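Local coordinates for iron binding protein FbpA (Mannheimia haemolytica, PDB 1Q35) that probably captures ferric iron in the periplasm as the solute-binding component of a bacterial iron-uptake system, at residues E16-N21 and E264-Y269; R103-S108 and G113-G118; L170-Q175 and E187-Y192; K183-K186 and Y192-G195; K202-E207 and W212-I217. All blocks are in the same frame, centred on the assembly; numbering follows the deposited sequence. Where two conformers were deposited one is given.

Contact 1: E16-N21 and E264-Y269; sequences EPMLKN and ELNHEY
P17 and M18 on helix 16-26 meet L265 and N266 at the C-terminal end of helix 256-266, a small helix-to-helix-end contact in a bacterial solute-binding protein of the periplasmic binding protein fold. It illustrates how residues 248 positions apart in the chain can meet through two neighbouring side chains on each segment, without any hydrogen bond between the segments. The outer half is purely apolar: CB of P17 lies 3.5 Å from CD1 of L265, the two side chains lying aslant to one another, with the proline CG a little farther from the same methyl. The inner half is more buried and mixed in character. M18 bends at chi2 (89°), which swings its terminal methyl toward the second helix even though its CB does not point there, and L253, L261 and Y262 also pack on this side chain. The amide of N266 arrives from the opposite direction, and its ND2 is held by partners outside the contact: it gives a hydrogen bond to the backbone O of L14 and a second, 3.0 Å long, to OE2 of E268, which lies close to the amide plane. E268 in turn forms salt bridges with R10 and R101, so the amide belongs to a charged network, and the side chain of N266 is about 5 Å from that of the iron ligand Y198. Within helix 16-26, P17 O accepts from both N and ND2 of N21. Against the amide, CE of M18 rests 3.5 Å from OD1 and 3.6 Å from ND2 of N266.

Contact 2: R103-S108 and G113-G118; sequences RVIYTS and GKLPAG
Two hydrogen bonds join T107 and S108, at the end of strand 96-108, to G113 in the loop that follows. One is between backbones, from G113 N to S108 O (2.9 Å). The other uses a side chain: T107 OG1 donates to G113 O over 2.8 Å, approaching from a direction tilted 32° out of the carbonyl plane. With chi1 at 54°, OG1 sits between the backbone N and carbonyl carbon, while CG2 is left to face L115. The same hydroxyl also bonds N219 ND2, so it is gripped twice, and N219 OD1 takes the N-H of L115. The backbone angles of G113, with positive phi, would push a side chain against the preceding carbonyl, so glycine fits here.

The apolar part centres on L115, whose branched end packs on T107 and I105. Its CG is 3.8 Å from CG2 of T107, and its CD1 is 3.9 Å from CG2 of I105, the leucine and isoleucine side chains crossing at about a right angle. Y192 of the adjoining strand touches both T107 and L115. All this lies at the end of an interior strand of the mixed sheet, where the loop folds back over its last residues, in a periplasmic-binding-protein fold.

Contact 3: L170-Q175 and E187-Y192; sequences LARKPQ and EGICDY
I189 and C190 face A171 and R172 where the loops before and after helix 178-187 come together. The second segment opens with the end of that helix: G188, with positive phi, closes it in a Schellman motif. I189 comes next and makes two approaches. Its carbonyl O lies 3.4 Å from CB of A171, and its CG2 is 4.1 Å from CD of R172, across which the isoleucine side chain runs at about a right angle. The arginine rises from its backbone with chi1 at 69° and is then extended from CG to NE, presenting aliphatic carbons to I189 while its guanidinium lies beyond them. That group bonds Q181 through NH2, and one of its faces is covered by CG of Q175. At C190 the contact continues through CB, 4.0 Å from CB of A171; the sulfur forms the disulfide with C134. I189 and C190 each have a second conformer, and these distances hold for one of them. Past the cysteine, D191 forms a salt bridge with R111. With no hydrogen bond between them, the segments meet through van der Waals contact alone, which is consistent with the loops being held in place by the C190-C134 disulfide and the A171-V133 backbone bond.

Contact 4: K183-K186 and Y192-G195; sequences KAIK and YSIG
I185 of helix 178-187 presses its end against S193 and the backbone beside Y192 in strand 192-196, a helix packed on the face of the central sheet. The close part is small, burying 87 Å² in all, and rests on a single methyl. In the conformer described, CD1 of I185 is 3.7 Å from OG of S193 and 4.0 Å from its CB. CD1 of I185 also lies 4.3 Å from the backbone atom C of Y192. The methyl reaches that far because CG1 is anti to the carbonyl carbon (chi1 -69°) and the chain then runs on extended through chi2 at 173°, carrying CD1 straight out from the helix. S193 points its CB back at the helix, whereas that of Y192 turns away, as expected for successive residues of a strand; the tyrosine contributes backbone here, while its ring meets Y129 edge to face.

The loose side belongs to the lysines. K186 is exposed and K183 partly so, and neither touches the strand; they touch helix 210-214 instead, K183 at W212 and K186 at S211. Around the tight side, Q181 and V182 add to the cover over S193, and S108 of strand 96-108 also meets I185. Backbone bonds pair S193 with Y106 and G195 with V104, so helix 178-187 lies over two antiparallel neighbours, strands 192-196 and 96-108, with helix 210-214 along its flank.

Contact 5: K202-E207 and W212-I217; sequences KMLDDE and WAEAAI
A213 is the small bump of this contact, and M203 and L204 form the hollow that receives it. Its CB enters between their side chains, 3.7 Å from CD2 of L204 and 4.0 Å from CB of M203. Because alanine projects so little, helix 198-205 and helix 210-214 come close, with the CA atoms of M203 and A213 only 6.0 Å apart. L204 closes the outer side of the hollow: its CD2 also reaches CG of E214, an exposed residue, at 4.4 Å.

The inner side is shaped by sulfur and indole. With CG of M203 anti to the carbonyl carbon (chi1 -73°) and the chain extended at chi2, its SD reaches the edge of the W212 ring, 3.8 Å from CE3. This is a Met-aromatic contact made at the rim and not over a face: SD is 5.2 Å from the centroid of the six-membered ring and 76° off the ring normal. The two side chains cross at about a right angle.

M203 also touches R179, and its side chain is about 5 Å from that of the iron ligand Y199. Helix 178-187 borders the contact through K183 against W212, helix 279-283 meets L204 through I280, and strand 216-219 continues from A216 into the sheet beside strand 96-108.

How the contacts relate
Contacts 2, 3, 4 and 5 gather around one part of the central sheet, whereas contact 1 ties distant parts of the chain together. Strand 96-108 is the common element: Y106 O accepts from S193 N (2.9 Å) of contact 4, and T107 O from I217 N (2.8 Å) of contact 5. Contacts 3 and 4 share Y192, with centres about 7 Å apart. Contact 5 also bridges to contact 1, where H267 NE2 meets D205 OD2 at 2.8 Å. Iron is absent from this model, but contacts 1 and 5 lie nearest its tyrosine ligands, while contacts 2 and 3 lie away from them; side chains of S193 and Y199 are about 9 Å apart.

Contact 1: E16-N21 and E264-Y269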
# COMPACT_ATOMS: atom_id res chain seq x y z
N GLU A 16 -14.72 2.72 4.69
CA GLU A 16 -16.11 2.83 5.11
C GLU A 16 -17.10 3.02 3.96
O GLU A 16 -18.15 2.40 3.98
CB GLU A 16 -16.28 3.94 6.16
CG GLU A 16 -17.62 3.97 6.87
CD GLU A 16 -17.69 5.06 7.91
OE1 GLU A 16 -18.40 6.06 7.68
OE2 GLU A 16 -17.02 4.92 8.96
N PRO A 17 -16.82 3.87 2.97
CA PRO A 17 -17.76 4.03 1.85
C PRO A 17 -18.08 2.71 1.14
O PRO A 17 -19.23 2.45 0.81
CB PRO A 17 -17.03 5.00 0.91
CG PRO A 17 -16.13 5.77 1.80
CD PRO A 17 -15.65 4.78 2.83
N MET A 18 -17.06 1.89 0.92
CA MET A 18 -17.25 0.60 0.26
C MET A 18 -18.08 -0.35 1.12
O MET A 18 -18.95 -1.04 0.60
CB MET A 18 -15.90 -0.06 -0.07
CG MET A 18 -15.03 0.75 -1.03
SD MET A 18 -13.96 1.90 -0.15
CE MET A 18 -13.50 2.99 -1.46
N LEU A 19 -17.80 -0.37 2.42
CA LEU A 19 -18.49 -1.28 3.33
C LEU A 19 -19.94 -0.86 3.56
O LEU A 19 -20.82 -1.71 3.67
CB LEU A 19 -17.75 -1.38 4.66
CG LEU A 19 -16.32 -1.93 4.55
CD1 LEU A 19 -15.63 -1.88 5.90
CD2 LEU A 19 -16.31 -3.35 3.99
N LYS A 20 -20.20 0.44 3.61
CA LYS A 20 -21.56 0.96 3.78
C LYS A 20 -22.41 0.64 2.56
O LYS A 20 -23.58 0.29 2.69
CB LYS A 20 -21.54 2.47 4.02
CG LYS A 20 -20.99 2.87 5.37
CD LYS A 20 -22.05 2.81 6.46
CE LYS A 20 -21.71 3.70 7.65
NZ LYS A 20 -20.79 3.03 8.60
N ASN A 21 -21.82 0.75 1.37
CA ASN A 21 -22.51 0.38 0.14
C ASN A 21 -22.79 -1.12 0.07
O ASN A 21 -23.83 -1.53 -0.42
CB ASN A 21 -21.72 0.85 -1.09
CG ASN A 21 -22.03 2.29 -1.46
OD1 ASN A 21 -23.00 2.57 -2.16
ND2 ASN A 21 -21.20 3.21 -0.98
N GLU A 264 -12.71 6.34 -7.62
CA GLU A 264 -13.19 7.72 -7.57
C GLU A 264 -13.04 8.35 -6.20
O GLU A 264 -12.77 9.54 -6.10
CB GLU A 264 -14.66 7.79 -7.99
CG GLU A 264 -14.91 7.41 -9.44
CD GLU A 264 -14.28 8.38 -10.43
OE1 GLU A 264 -13.99 7.94 -11.56
OE2 GLU A 264 -14.09 9.56 -10.09
N LEU A 265 -13.23 7.56 -5.15
CA LEU A 265 -13.13 8.05 -3.78
C LEU A 265 -11.72 7.94 -3.21
O LEU A 265 -11.27 8.82 -2.49
CB LEU A 265 -14.09 7.30 -2.85
CG LEU A 265 -15.58 7.35 -3.20
CD1 LEU A 265 -16.40 6.63 -2.14
CD2 LEU A 265 -16.06 8.79 -3.37
N ASN A 266 -11.03 6.84 -3.50
CA ASN A 266 -9.71 6.61 -2.93
C ASN A 266 -8.55 7.01 -3.84
O ASN A 266 -7.43 7.10 -3.37
CB ASN A 266 -9.53 5.14 -2.54
CG ASN A 266 -10.30 4.74 -1.31
OD1 ASN A 266 -11.16 5.48 -0.81
ND2 ASN A 266 -10.01 3.54 -0.81
N HIS A 267 -8.81 7.20 -5.14
CA HIS A 267 -7.75 7.52 -6.11
C HIS A 267 -6.71 6.41 -6.22
O HIS A 267 -5.53 6.67 -6.47
CB HIS A 267 -7.13 8.88 -5.80
CG HIS A 267 -8.12 9.98 -5.89
ND1 HIS A 267 -8.63 10.41 -7.09
CD2 HIS A 267 -8.77 10.67 -4.93
CE1 HIS A 267 -9.52 11.36 -6.87
NE2 HIS A 267 -9.63 11.53 -5.57
N GLU A 268 -7.18 5.17 -6.06
CA GLU A 268 -6.36 3.98 -6.26
C GLU A 268 -6.61 3.41 -7.65
O GLU A 268 -7.53 3.83 -8.35
CB GLU A 268 -6.69 2.93 -5.19
CG GLU A 268 -6.25 3.33 -3.80
CD GLU A 268 -6.57 2.27 -2.78
OE1 GLU A 268 -5.75 1.35 -2.60
OE2 GLU A 268 -7.65 2.37 -2.18
N TYR A 269 -5.76 2.48 -8.05
CA TYR A 269 -5.94 1.79 -9.32
C TYR A 269 -6.80 0.54 -9.10
O TYR A 269 -6.39 -0.35 -8.36
CB TYR A 269 -4.59 1.40 -9.92
CG TYR A 269 -3.71 2.60 -10.22
CD1 TYR A 269 -2.63 2.92 -9.41
CD2 TYR A 269 -3.99 3.43 -11.31
CE1 TYR A 269 -1.83 4.05 -9.68
CE2 TYR A 269 -3.21 4.55 -11.58
CZ TYR A 269 -2.14 4.85 -10.77
OH TYR A 269 -1.35 5.96 -11.03

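Contact 2: R103-S108 and G113-G118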
# COMPACT_ATOMS: atom_id res chain seq x y z
N ARG A 103 4.20 3.36 -4.99
CA ARG A 103 4.98 4.12 -4.01
C ARG A 103 5.87 5.06 -4.81
O ARG A 103 6.84 4.65 -5.44
CB ARG A 103 5.75 3.22 -3.06
CG ARG A 103 6.24 3.93 -1.81
CD ARG A 103 6.28 3.04 -0.57
NE ARG A 103 6.58 3.81 0.64
CZ ARG A 103 5.71 4.59 1.29
NH1 ARG A 103 6.10 5.27 2.35
NH2 ARG A 103 4.46 4.71 0.87
N VAL A 104 5.48 6.33 -4.82
CA VAL A 104 6.05 7.34 -5.71
C VAL A 104 7.02 8.26 -4.98
O VAL A 104 7.22 8.15 -3.77
CB VAL A 104 4.91 8.16 -6.36
CG1 VAL A 104 3.98 7.24 -7.14
CG2 VAL A 104 4.13 8.97 -5.33
N ILE A 105 7.65 9.14 -5.75
CA ILE A 105 8.49 10.20 -5.21
C ILE A 105 7.79 11.53 -5.46
O ILE A 105 7.52 11.89 -6.61
CB ILE A 105 9.89 10.20 -5.85
CG1 ILE A 105 10.59 8.86 -5.58
CG2 ILE A 105 10.72 11.37 -5.29
CD1 ILE A 105 11.91 8.70 -6.29
N TYR A 106 7.46 12.22 -4.38
CA TYR A 106 6.92 13.58 -4.46
C TYR A 106 8.07 14.57 -4.43
O TYR A 106 9.03 14.38 -3.69
CB TYR A 106 5.96 13.84 -3.30
CG TYR A 106 4.73 12.97 -3.36
CD1 TYR A 106 4.52 11.93 -2.46
CD2 TYR A 106 3.79 13.17 -4.35
CE1 TYR A 106 3.38 11.14 -2.54
CE2 TYR A 106 2.65 12.38 -4.44
CZ TYR A 106 2.45 11.36 -3.54
OH TYR A 106 1.32 10.60 -3.67
N THR A 107 7.98 15.62 -5.24
CA THR A 107 9.01 16.66 -5.24
C THR A 107 8.40 18.03 -5.06
O THR A 107 7.24 18.26 -5.38
CB THR A 107 9.81 16.65 -6.55
OG1 THR A 107 8.92 16.74 -7.67
CG2 THR A 107 10.61 15.36 -6.72
N SER A 108 9.21 18.95 -4.55
CA SER A 108 8.79 20.34 -4.42
C SER A 108 8.55 20.92 -5.81
O SER A 108 9.43 20.87 -6.66
CB SER A 108 9.88 21.15 -3.72
OG SER A 108 9.62 22.54 -3.80
N GLY A 113 10.90 20.72 -9.19
CA GLY A 113 10.18 20.48 -10.42
C GLY A 113 10.00 18.98 -10.66
O GLY A 113 10.12 18.16 -9.74
N LYS A 114 9.70 18.63 -11.90
CA LYS A 114 9.46 17.25 -12.28
C LYS A 114 10.78 16.51 -12.43
O LYS A 114 11.77 17.07 -12.91
CB LYS A 114 8.69 17.22 -13.60
CG LYS A 114 8.00 15.91 -13.92
CD LYS A 114 7.21 16.02 -15.21
CE LYS A 114 8.10 15.84 -16.43
NZ LYS A 114 8.99 17.01 -16.71
N LEU A 115 10.82 15.25 -12.01
CA LEU A 115 12.01 14.43 -12.17
C LEU A 115 12.14 13.99 -13.62
O LEU A 115 11.14 13.75 -14.28
CB LEU A 115 11.93 13.20 -11.26
CG LEU A 115 11.86 13.56 -9.78
CD1 LEU A 115 11.64 12.32 -8.95
CD2 LEU A 115 13.12 14.30 -9.33
N PRO A 116 13.37 13.87 -14.12
CA PRO A 116 13.59 13.43 -15.50
C PRO A 116 13.34 11.94 -15.66
O PRO A 116 13.45 11.18 -14.70
CB PRO A 116 15.08 13.73 -15.72
CG PRO A 116 15.68 13.58 -14.36
CD PRO A 116 14.64 14.11 -13.41
N ALA A 117 13.02 11.53 -16.88
CA ALA A 117 12.96 10.11 -17.20
C ALA A 117 14.28 9.45 -16.82
O ALA A 117 15.36 10.01 -17.04
CB ALA A 117 12.67 9.91 -18.68
N GLY A 118 14.18 8.27 -16.23
CA GLY A 118 15.33 7.52 -15.75
C GLY A 118 15.58 7.65 -14.26
O GLY A 118 16.36 6.88 -13.71

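Contact 3: L170-Q175 and E187-Y192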
# COMPACT_ATOMS: atom_id res chain seq x y z
N LEU A 170 18.32 12.47 4.95
CA LEU A 170 17.06 12.90 5.54
C LEU A 170 17.17 14.31 6.13
O LEU A 170 18.18 14.66 6.76
CB LEU A 170 16.60 11.92 6.62
CG LEU A 170 16.31 10.50 6.14
CD1 LEU A 170 15.84 9.64 7.28
CD2 LEU A 170 15.31 10.46 4.98
N ALA A 171 16.12 15.09 5.91
CA ALA A 171 16.03 16.46 6.39
C ALA A 171 15.57 16.51 7.84
O ALA A 171 15.79 17.52 8.53
CB ALA A 171 15.05 17.24 5.53
N ARG A 172 14.91 15.46 8.29
CA ARG A 172 14.42 15.36 9.66
C ARG A 172 14.26 13.89 10.04
O ARG A 172 14.22 13.00 9.18
CB ARG A 172 13.07 16.07 9.78
CG ARG A 172 11.93 15.38 9.05
CD ARG A 172 10.61 16.13 9.12
NE ARG A 172 9.53 15.38 8.49
CZ ARG A 172 8.26 15.74 8.51
NH1 ARG A 172 7.89 16.87 9.09
NH2 ARG A 172 7.35 14.99 7.91
N LYS A 173 14.15 13.65 11.34
CA LYS A 173 13.88 12.31 11.86
C LYS A 173 12.59 11.77 11.23
O LYS A 173 11.59 12.49 11.18
CB LYS A 173 13.73 12.39 13.38
CG LYS A 173 13.54 11.05 14.05
CD LYS A 173 13.60 11.19 15.57
CE LYS A 173 13.07 9.96 16.26
NZ LYS A 173 13.88 8.75 15.97
N PRO A 174 12.59 10.53 10.74
CA PRO A 174 11.35 9.94 10.22
C PRO A 174 10.19 10.07 11.21
O PRO A 174 10.32 9.74 12.38
CB PRO A 174 11.74 8.48 9.99
CG PRO A 174 13.17 8.55 9.65
CD PRO A 174 13.73 9.61 10.57
N GLN A 175 9.07 10.58 10.71
CA GLN A 175 7.91 10.88 11.53
C GLN A 175 6.67 10.99 10.65
O GLN A 175 6.77 11.27 9.45
CB GLN A 175 8.12 12.19 12.28
CG GLN A 175 8.30 13.38 11.35
CD GLN A 175 8.78 14.61 12.08
OE1 GLN A 175 7.98 15.46 12.46
NE2 GLN A 175 10.09 14.71 12.28
N GLU A 187 5.92 23.16 3.36
CA GLU A 187 6.50 24.07 4.35
C GLU A 187 7.97 24.41 4.09
O GLU A 187 8.51 25.33 4.70
CB GLU A 187 6.34 23.49 5.76
CG GLU A 187 4.89 23.46 6.22
CD GLU A 187 4.70 22.82 7.58
OE1 GLU A 187 3.54 22.72 8.03
OE2 GLU A 187 5.70 22.41 8.21
N GLY A 188 8.62 23.68 3.19
CA GLY A 188 10.00 23.94 2.82
C GLY A 188 11.04 23.11 3.55
O GLY A 188 12.23 23.30 3.33
N ILE A 189 10.59 22.19 4.40
CA ILE A 189 11.49 21.35 5.19
C ILE A 189 12.25 20.35 4.33
O ILE A 189 13.40 20.03 4.58
CB ILE A 189 10.69 20.60 6.28
CG1 ILE A 189 10.11 21.58 7.31
CG2 ILE A 189 11.54 19.53 6.96
CD1 ILE A 189 11.15 22.38 8.09
N CYS A 190 11.58 19.84 3.31
CA CYS A 190 12.25 18.93 2.39
C CYS A 190 11.75 19.13 0.97
O CYS A 190 10.75 19.83 0.74
CB CYS A 190 12.10 17.48 2.82
SG CYS A 190 10.47 17.10 3.45
N ASP A 191 12.46 18.52 0.05
CA ASP A 191 12.24 18.69 -1.38
C ASP A 191 11.82 17.42 -2.10
O ASP A 191 11.33 17.50 -3.22
CB ASP A 191 13.53 19.20 -2.03
CG ASP A 191 13.92 20.59 -1.58
OD1 ASP A 191 13.15 21.24 -0.85
OD2 ASP A 191 14.99 21.11 -1.95
N TYR A 192 12.08 16.26 -1.48
CA TYR A 192 11.75 14.94 -2.02
C TYR A 192 11.13 14.13 -0.90
O TYR A 192 11.63 14.16 0.22
CB TYR A 192 13.01 14.20 -2.49
CG TYR A 192 13.83 14.93 -3.52
CD1 TYR A 192 14.70 15.96 -3.16
CD2 TYR A 192 13.76 14.59 -4.87
CE1 TYR A 192 15.45 16.64 -4.10
CE2 TYR A 192 14.51 15.27 -5.83
CZ TYR A 192 15.35 16.30 -5.43
OH TYR A 192 16.08 16.98 -6.37

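Contact 4: K183-K186 and Y192-G195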
# COMPACT_ATOMS: atom_id res chain seq x y z
N LYS A 183 3.18 17.60 3.33
CA LYS A 183 3.04 18.83 4.11
C LYS A 183 4.41 19.45 4.35
O LYS A 183 4.57 20.67 4.25
CB LYS A 183 2.36 18.53 5.45
CG LYS A 183 2.06 19.77 6.29
CD LYS A 183 1.45 19.39 7.64
CE LYS A 183 0.87 20.60 8.36
NZ LYS A 183 0.60 20.32 9.80
N ALA A 184 5.40 18.63 4.66
CA ALA A 184 6.75 19.11 4.91
C ALA A 184 7.38 19.70 3.65
O ALA A 184 8.12 20.67 3.73
CB ALA A 184 7.62 18.00 5.48
N ILE A 185 7.08 19.14 2.48
CA ILE A 185 7.50 19.74 1.21
C ILE A 185 6.88 21.13 1.07
O ILE A 185 7.56 22.11 0.74
CB ILE A 185 7.13 18.84 0.00
CG1 ILE A 185 7.96 17.55 0.00
CG2 ILE A 185 7.33 19.62 -1.30
CD1 ILE A 185 7.55 16.54 -1.06
N LYS A 186 5.59 21.23 1.33
CA LYS A 186 4.91 22.52 1.24
C LYS A 186 5.57 23.56 2.15
O LYS A 186 5.77 24.71 1.74
CB LYS A 186 3.42 22.36 1.58
CG LYS A 186 2.62 23.65 1.52
CD LYS A 186 2.16 24.08 2.89
CE LYS A 186 1.13 25.19 2.81
NZ LYS A 186 1.04 25.92 4.10
N TYR A 192 12.08 16.26 -1.48
CA TYR A 192 11.75 14.94 -2.02
C TYR A 192 11.13 14.13 -0.90
O TYR A 192 11.63 14.16 0.22
CB TYR A 192 13.01 14.20 -2.49
CG TYR A 192 13.83 14.93 -3.52
CD1 TYR A 192 14.70 15.96 -3.16
CD2 TYR A 192 13.76 14.59 -4.87
CE1 TYR A 192 15.45 16.64 -4.10
CE2 TYR A 192 14.51 15.27 -5.83
CZ TYR A 192 15.35 16.30 -5.43
OH TYR A 192 16.08 16.98 -6.37
N SER A 193 10.06 13.41 -1.19
CA SER A 193 9.55 12.42 -0.25
C SER A 193 9.14 11.15 -0.97
O SER A 193 8.99 11.13 -2.19
CB SER A 193 8.38 12.98 0.57
OG SER A 193 7.18 12.97 -0.18
N ILE A 194 8.99 10.08 -0.20
CA ILE A 194 8.44 8.83 -0.70
C ILE A 194 7.06 8.67 -0.09
O ILE A 194 6.88 8.91 1.10
CB ILE A 194 9.35 7.65 -0.31
CG1 ILE A 194 10.73 7.80 -0.97
CG2 ILE A 194 8.71 6.34 -0.73
CD1 ILE A 194 11.75 6.78 -0.50
N GLY A 195 6.08 8.29 -0.89
CA GLY A 195 4.74 8.05 -0.38
C GLY A 195 3.86 7.37 -1.41
O GLY A 195 4.22 7.29 -2.57

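Contact 5: K202-E207 and W212-I217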
# COMPACT_ATOMS: atom_id res chain seq x y z
N LYS A 202 -6.22 12.05 -2.50
CA LYS A 202 -6.91 12.31 -1.24
C LYS A 202 -6.64 13.73 -0.74
O LYS A 202 -7.55 14.41 -0.28
CB LYS A 202 -6.49 11.30 -0.17
CG LYS A 202 -6.95 9.87 -0.42
CD LYS A 202 -8.46 9.73 -0.56
CE LYS A 202 -9.22 10.16 0.70
NZ LYS A 202 -10.69 10.22 0.49
N MET A 203 -5.39 14.19 -0.83
CA MET A 203 -5.04 15.54 -0.37
C MET A 203 -5.72 16.60 -1.24
O MET A 203 -6.25 17.58 -0.73
CB MET A 203 -3.53 15.74 -0.36
CG MET A 203 -2.84 14.99 0.77
SD MET A 203 -1.06 15.28 0.89
CE MET A 203 -0.47 14.45 -0.60
N LEU A 204 -5.72 16.39 -2.56
CA LEU A 204 -6.37 17.33 -3.47
C LEU A 204 -7.87 17.48 -3.19
O LEU A 204 -8.42 18.57 -3.37
CB LEU A 204 -6.15 16.92 -4.93
CG LEU A 204 -4.75 17.15 -5.48
CD1 LEU A 204 -4.56 16.45 -6.82
CD2 LEU A 204 -4.47 18.65 -5.62
N ASP A 205 -8.51 16.40 -2.74
CA ASP A 205 -9.95 16.40 -2.45
C ASP A 205 -10.29 17.03 -1.09
O ASP A 205 -11.46 17.27 -0.81
CB ASP A 205 -10.49 14.96 -2.44
CG ASP A 205 -10.77 14.41 -3.83
OD1 ASP A 205 -10.68 15.13 -4.85
OD2 ASP A 205 -11.12 13.22 -3.98
N ASP A 206 -9.28 17.24 -0.25
CA ASP A 206 -9.47 17.74 1.11
C ASP A 206 -9.14 19.23 1.16
O ASP A 206 -8.05 19.64 0.78
CB ASP A 206 -8.55 16.96 2.06
CG ASP A 206 -8.94 17.09 3.52
OD1 ASP A 206 -9.45 18.16 3.92
OD2 ASP A 206 -8.77 16.18 4.36
N GLU A 207 -10.08 20.04 1.65
CA GLU A 207 -9.89 21.49 1.71
C GLU A 207 -8.65 21.88 2.53
O GLU A 207 -7.97 22.85 2.19
CB GLU A 207 -11.13 22.16 2.29
CG GLU A 207 -12.32 22.16 1.33
CD GLU A 207 -13.58 22.71 1.97
OE1 GLU A 207 -14.14 23.70 1.44
OE2 GLU A 207 -14.02 22.16 3.00
N TRP A 212 -1.08 21.30 0.32
CA TRP A 212 0.08 20.42 0.43
C TRP A 212 0.38 19.79 -0.94
O TRP A 212 1.50 19.86 -1.43
CB TRP A 212 -0.12 19.31 1.46
CG TRP A 212 -0.62 19.72 2.82
CD1 TRP A 212 -0.84 21.00 3.29
CD2 TRP A 212 -0.96 18.84 3.89
NE1 TRP A 212 -1.30 20.95 4.58
CE2 TRP A 212 -1.39 19.64 4.97
CE3 TRP A 212 -0.95 17.45 4.04
CZ2 TRP A 212 -1.80 19.09 6.19
CZ3 TRP A 212 -1.36 16.91 5.25
CH2 TRP A 212 -1.77 17.72 6.31
N ALA A 213 -0.65 19.20 -1.54
CA ALA A 213 -0.50 18.58 -2.86
C ALA A 213 -0.12 19.60 -3.92
O ALA A 213 0.70 19.30 -4.78
CB ALA A 213 -1.78 17.86 -3.25
N GLU A 214 -0.70 20.79 -3.86
CA GLU A 214 -0.42 21.83 -4.85
C GLU A 214 1.03 22.30 -4.83
O GLU A 214 1.53 22.79 -5.84
CB GLU A 214 -1.37 23.02 -4.66
CG GLU A 214 -2.80 22.71 -5.08
CD GLU A 214 -3.82 23.73 -4.62
OE1 GLU A 214 -4.93 23.73 -5.19
OE2 GLU A 214 -3.54 24.53 -3.70
N ALA A 215 1.70 22.13 -3.70
CA ALA A 215 3.11 22.48 -3.56
C ALA A 215 4.06 21.37 -4.03
O ALA A 215 5.27 21.55 -3.99
CB ALA A 215 3.42 22.82 -2.12
N ALA A 216 3.51 20.24 -4.47
CA ALA A 216 4.31 19.08 -4.82
C ALA A 216 3.94 18.53 -6.19
O ALA A 216 2.86 18.80 -6.71
CB ALA A 216 4.16 17.99 -3.76
N ILE A 217 4.86 17.76 -6.76
CA ILE A 217 4.66 17.07 -8.02
C ILE A 217 4.77 15.57 -7.75
O ILE A 217 5.67 15.12 -7.04
CB ILE A 217 5.72 17.51 -9.04
CG1 ILE A 217 5.49 18.98 -9.43
CG2 ILE A 217 5.69 16.61 -10.28
CD1 ILE A 217 6.68 19.62 -10.11